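Local coordinates for DNA alpha-glucosyltransferase (Enterobacteria phage T4, PDB 1XV5), which belongs to the GT-B group of glycosyltransferases and has two Rossmann-like domains, with uridine-5'-diphosphate bound in a pocket, at residues 2-11 and 75-86. Residues are numbered along the deposited sequence; the frame is centred on the assembly and turned at random.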
loop_
_atom_site.group_PDB
_atom_site.type_symbol
_atom_site.label_atom_id
_atom_site.label_comp_id
_atom_site.label_asym_id
_atom_site.label_seq_id
_atom_site.Cartn_x
_atom_site.Cartn_y
_atom_site.Cartn_z
ATOM N N MET A 2 -22.671 -10.095 9.365
ATOM C CA MET A 2 -22.279 -11.279 8.612
ATOM C C MET A 2 -20.915 -11.805 9.022
ATOM O O MET A 2 -20.165 -11.141 9.737
ATOM C CB MET A 2 -22.250 -10.973 7.114
ATOM C CG MET A 2 -23.581 -10.564 6.521
ATOM S SD MET A 2 -23.392 -10.153 4.781
ATOM C CE MET A 2 -22.909 -8.429 4.898
ATOM N N ARG A 3 -20.605 -13.009 8.558
ATOM C CA ARG A 3 -19.326 -13.642 8.838
ATOM C C ARG A 3 -18.444 -13.394 7.624
ATOM O O ARG A 3 -18.815 -13.731 6.500
ATOM C CB ARG A 3 -19.510 -15.144 9.052
ATOM C CG ARG A 3 -20.422 -15.503 10.218
ATOM C CD ARG A 3 -20.694 -17.000 10.245
ATOM N NE ARG A 3 -21.302 -17.448 8.994
ATOM C CZ ARG A 3 -21.570 -18.716 8.702
ATOM N NH1 ARG A 3 -22.126 -19.024 7.537
ATOM N NH2 ARG A 3 -21.282 -19.676 9.570
ATOM N N ILE A 4 -17.280 -12.797 7.854
ATOM C CA ILE A 4 -16.353 -12.491 6.774
ATOM C C ILE A 4 -15.041 -13.254 6.928
ATOM O O ILE A 4 -14.512 -13.374 8.031
ATOM C CB ILE A 4 -16.010 -10.977 6.749
ATOM C CG1 ILE A 4 -17.292 -10.140 6.804
ATOM C CG2 ILE A 4 -15.216 -10.646 5.492
ATOM C CD1 ILE A 4 -18.208 -10.334 5.617
ATOM N N CYS A 5 -14.530 -13.785 5.822
ATOM C CA CYS A 5 -13.250 -14.480 5.845
ATOM C C CYS A 5 -12.325 -13.767 4.874
ATOM O O CYS A 5 -12.584 -13.736 3.672
ATOM C CB CYS A 5 -13.377 -15.945 5.421
ATOM S SG CYS A 5 -11.759 -16.794 5.355
ATOM N N ILE A 6 -11.260 -13.177 5.406
ATOM C CA ILE A 6 -10.282 -12.472 4.590
ATOM C C ILE A 6 -9.139 -13.450 4.355
ATOM O O ILE A 6 -8.471 -13.886 5.294
ATOM C CB ILE A 6 -9.789 -11.207 5.311
ATOM C CG1 ILE A 6 -10.993 -10.318 5.638
ATOM C CG2 ILE A 6 -8.790 -10.459 4.432
ATOM C CD1 ILE A 6 -10.662 -9.098 6.474
ATOM N N PHE A 7 -8.923 -13.778 3.087
ATOM C CA PHE A 7 -7.932 -14.768 2.681
ATOM C C PHE A 7 -6.781 -14.230 1.827
ATOM O O PHE A 7 -7.002 -13.661 0.757
ATOM C CB PHE A 7 -8.685 -15.865 1.914
ATOM C CG PHE A 7 -7.866 -17.082 1.576
ATOM C CD1 PHE A 7 -8.261 -17.908 0.523
ATOM C CD2 PHE A 7 -6.750 -17.441 2.324
ATOM C CE1 PHE A 7 -7.560 -19.074 0.219
ATOM C CE2 PHE A 7 -6.042 -18.608 2.028
ATOM C CZ PHE A 7 -6.450 -19.425 0.973
ATOM N N MET A 8 -5.554 -14.412 2.312
ATOM C CA MET A 8 -4.355 -14.010 1.576
ATOM C C MET A 8 -3.655 -15.300 1.148
ATOM O O MET A 8 -2.776 -15.804 1.851
ATOM C CB MET A 8 -3.417 -13.176 2.454
ATOM C CG MET A 8 -3.808 -11.709 2.568
ATOM S SD MET A 8 -2.666 -10.758 3.607
ATOM C CE MET A 8 -3.276 -11.195 5.212
ATOM N N ALA A 9 -4.057 -15.832 -0.004
ATOM C CA ALA A 9 -3.499 -17.079 -0.522
ATOM C C ALA A 9 -2.044 -16.993 -0.966
ATOM O O ALA A 9 -1.415 -18.016 -1.238
ATOM C CB ALA A 9 -4.363 -17.598 -1.668
ATOM N N ARG A 10 -1.500 -15.784 -1.050
ATOM C CA ARG A 10 -0.104 -15.629 -1.452
ATOM C C ARG A 10 0.774 -15.778 -0.215
ATOM O O ARG A 10 1.944 -16.154 -0.306
ATOM C CB ARG A 10 0.125 -14.250 -2.079
ATOM C CG ARG A 10 1.571 -13.966 -2.487
ATOM C CD ARG A 10 1.719 -12.538 -3.007
ATOM N NE ARG A 10 3.114 -12.172 -3.257
ATOM C CZ ARG A 10 3.842 -12.609 -4.281
ATOM N NH1 ARG A 10 3.314 -13.434 -5.171
ATOM N NH2 ARG A 10 5.103 -12.220 -4.413
ATOM N N GLY A 11 0.182 -15.495 0.940
ATOM C CA GLY A 11 0.897 -15.554 2.201
ATOM C C GLY A 11 0.839 -14.165 2.812
ATOM O O GLY A 11 0.279 -13.252 2.205
ATOM N N ASP A 75 -16.699 -21.196 6.131
ATOM C CA ASP A 75 -17.342 -20.794 7.375
ATOM C C ASP A 75 -17.600 -19.291 7.382
ATOM O O ASP A 75 -17.403 -18.624 8.396
ATOM C CB ASP A 75 -16.462 -21.163 8.574
ATOM C CG ASP A 75 -17.179 -20.973 9.899
ATOM O OD1 ASP A 75 -16.496 -20.746 10.920
ATOM O OD2 ASP A 75 -18.426 -21.060 9.922
ATOM N N CYS A 76 -18.041 -18.761 6.246
ATOM C CA CYS A 76 -18.325 -17.335 6.138
ATOM C C CYS A 76 -19.501 -17.092 5.205
ATOM O O CYS A 76 -20.017 -18.020 4.580
ATOM C CB CYS A 76 -17.099 -16.591 5.600
ATOM S SG CYS A 76 -16.695 -16.954 3.865
ATOM N N ASP A 77 -19.922 -15.835 5.123
ATOM C CA ASP A 77 -21.011 -15.431 4.242
ATOM C C ASP A 77 -20.353 -14.761 3.048
ATOM O O ASP A 77 -20.838 -14.834 1.920
ATOM C CB ASP A 77 -21.927 -14.430 4.947
ATOM C CG ASP A 77 -22.658 -15.040 6.120
ATOM O OD1 ASP A 77 -22.579 -14.473 7.232
ATOM O OD2 ASP A 77 -23.316 -16.085 5.924
ATOM N N ILE A 78 -19.229 -14.110 3.320
ATOM C CA ILE A 78 -18.471 -13.412 2.294
ATOM C C ILE A 78 -16.998 -13.788 2.409
ATOM O O ILE A 78 -16.405 -13.672 3.481
ATOM C CB ILE A 78 -18.610 -11.889 2.468
ATOM C CG1 ILE A 78 -20.089 -11.499 2.388
ATOM C CG2 ILE A 78 -17.791 -11.163 1.409
ATOM C CD1 ILE A 78 -20.356 -10.030 2.653
ATOM N N LEU A 79 -16.421 -14.254 1.307
ATOM C CA LEU A 79 -15.011 -14.622 1.284
ATOM C C LEU A 79 -14.271 -13.571 0.469
ATOM O O LEU A 79 -14.594 -13.341 -0.696
ATOM C CB LEU A 79 -14.815 -15.995 0.634
ATOM C CG LEU A 79 -13.353 -16.405 0.423
ATOM C CD1 LEU A 79 -12.657 -16.547 1.767
ATOM C CD2 LEU A 79 -13.294 -17.720 -0.346
ATOM N N ILE A 80 -13.284 -12.934 1.086
ATOM C CA ILE A 80 -12.516 -11.906 0.406
ATOM C C ILE A 80 -11.108 -12.405 0.130
ATOM O O ILE A 80 -10.339 -12.666 1.051
ATOM C CB ILE A 80 -12.452 -10.619 1.248
ATOM C CG1 ILE A 80 -13.874 -10.129 1.539
ATOM C CG2 ILE A 80 -11.660 -9.547 0.501
ATOM C CD1 ILE A 80 -13.940 -8.913 2.438
ATOM N N ILE A 81 -10.782 -12.550 -1.147
ATOM C CA ILE A 81 -9.468 -13.024 -1.543
ATOM C C ILE A 81 -8.617 -11.843 -1.995
ATOM O O ILE A 81 -8.860 -11.251 -3.050
ATOM C CB ILE A 81 -9.585 -14.055 -2.675
ATOM C CG1 ILE A 81 -10.523 -15.184 -2.235
ATOM C CG2 ILE A 81 -8.211 -14.612 -3.016
ATOM C CD1 ILE A 81 -10.691 -16.293 -3.260
ATOM N N ASN A 82 -7.623 -11.500 -1.184
ATOM C CA ASN A 82 -6.754 -10.369 -1.484
ATOM C C ASN A 82 -5.450 -10.713 -2.192
ATOM O O ASN A 82 -4.732 -9.820 -2.636
ATOM C CB ASN A 82 -6.464 -9.580 -0.205
ATOM C CG ASN A 82 -7.676 -8.811 0.284
ATOM O OD1 ASN A 82 -8.393 -8.203 -0.507
ATOM N ND2 ASN A 82 -7.901 -8.823 1.591
ATOM N N SER A 83 -5.140 -11.999 -2.301
ATOM C CA SER A 83 -3.929 -12.424 -2.990
ATOM C C SER A 83 -4.010 -13.907 -3.328
ATOM O O SER A 83 -4.746 -14.658 -2.684
ATOM C CB SER A 83 -2.685 -12.151 -2.133
ATOM O OG SER A 83 -2.706 -12.892 -0.927
ATOM N N VAL A 84 -3.260 -14.318 -4.343
ATOM C CA VAL A 84 -3.241 -15.714 -4.771
ATOM C C VAL A 84 -1.805 -16.241 -4.713
ATOM O O VAL A 84 -0.859 -15.463 -4.611
ATOM C CB VAL A 84 -3.797 -15.865 -6.210
ATOM C CG1 VAL A 84 -5.206 -15.278 -6.285
ATOM C CG2 VAL A 84 -2.872 -15.177 -7.211
ATOM N N PRO A 85 -1.625 -17.570 -4.776
ATOM C CA PRO A 85 -0.284 -18.166 -4.725
ATOM C C PRO A 85 0.709 -17.588 -5.735
ATOM O O PRO A 85 0.341 -17.247 -6.857
ATOM C CB PRO A 85 -0.561 -19.648 -4.975
ATOM C CG PRO A 85 -1.924 -19.837 -4.378
ATOM C CD PRO A 85 -2.658 -18.616 -4.879
ATOM N N ALA A 86 1.971 -17.489 -5.326
ATOM C CA ALA A 86 3.027 -16.968 -6.188
ATOM C C ALA A 86 3.513 -18.062 -7.136
ATOM O O ALA A 86 3.322 -19.250 -6.876
ATOM C CB ALA A 86 4.187 -16.456 -5.343
HETATM O O HOH W 1 -15.556 -16.533 8.732
HETATM O O HOH W 2 1.146 -14.383 -5.806
HETATM O O HOH W 3 2.402 -17.911 -2.511
HETATM O O HOH W 4 -0.676 -11.449 0.409
#
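Cys-5 and Phe-7 alternate with Ile-78, Ile-80 and Asn-82 in the backbone bonding that joins parallel strands 3-8 and 78-83. Cys-5 N donates to Ile-78 O and Cys-5 O accepts from Ile-80 N (2.8 Å); Phe-7 repeats the pattern with Ile-80 O and Asn-82 N.

Charge closes the N-terminal end, open to solvent at Asp-75 and partly so at Arg-3 and Asp-77. Asp-77 OD1 accepts a nearly straight bond from Arg-3 N (2.8 Å), on the anti side and 23° out of the carboxylate plane, while Arg-3 O accepts from Asp-77 N and Ile-78 N. The Arg-3 chain bends at chi3 (-58°); its guanidinium forms salt bridges from NH2 to Asp-75 OD2 (3.2 Å), the planes nearly perpendicular (85°), and from NH1 to Asp-77 OD2 (3.6 Å), at its edge.

Apolar side chains pack on both faces. Ile-4 CD1 lies 3.5 Å from Ile-78 CB, the side chains alongside and pointing the same way, and Ile-4 CG2 meets Ile-80 CD1; helix 17-30 packs on Ile-80. On the other face Cys-5, with its small thiol, admits Leu-79 CD1 to 3.7 Å from SG, and buried Ile-81 packs on Tyr-97 of helix 91-103.

At the C-terminal end, small Ser-83 turns OG between its backbone N and carbonyl carbon (chi1 63°), accepting a hydrogen bond from Arg-10 N (3.1 Å) of the type I turn Met-8 to Gly-11. Arg-10 NE salt-bridges Glu-13 OE2.

These are adjacent central strands of a seven-stranded parallel sheet, order 3-2-1-4-5-6-7, with helices on both faces: the Rossmann-like N-terminal domain of a GT-B fold.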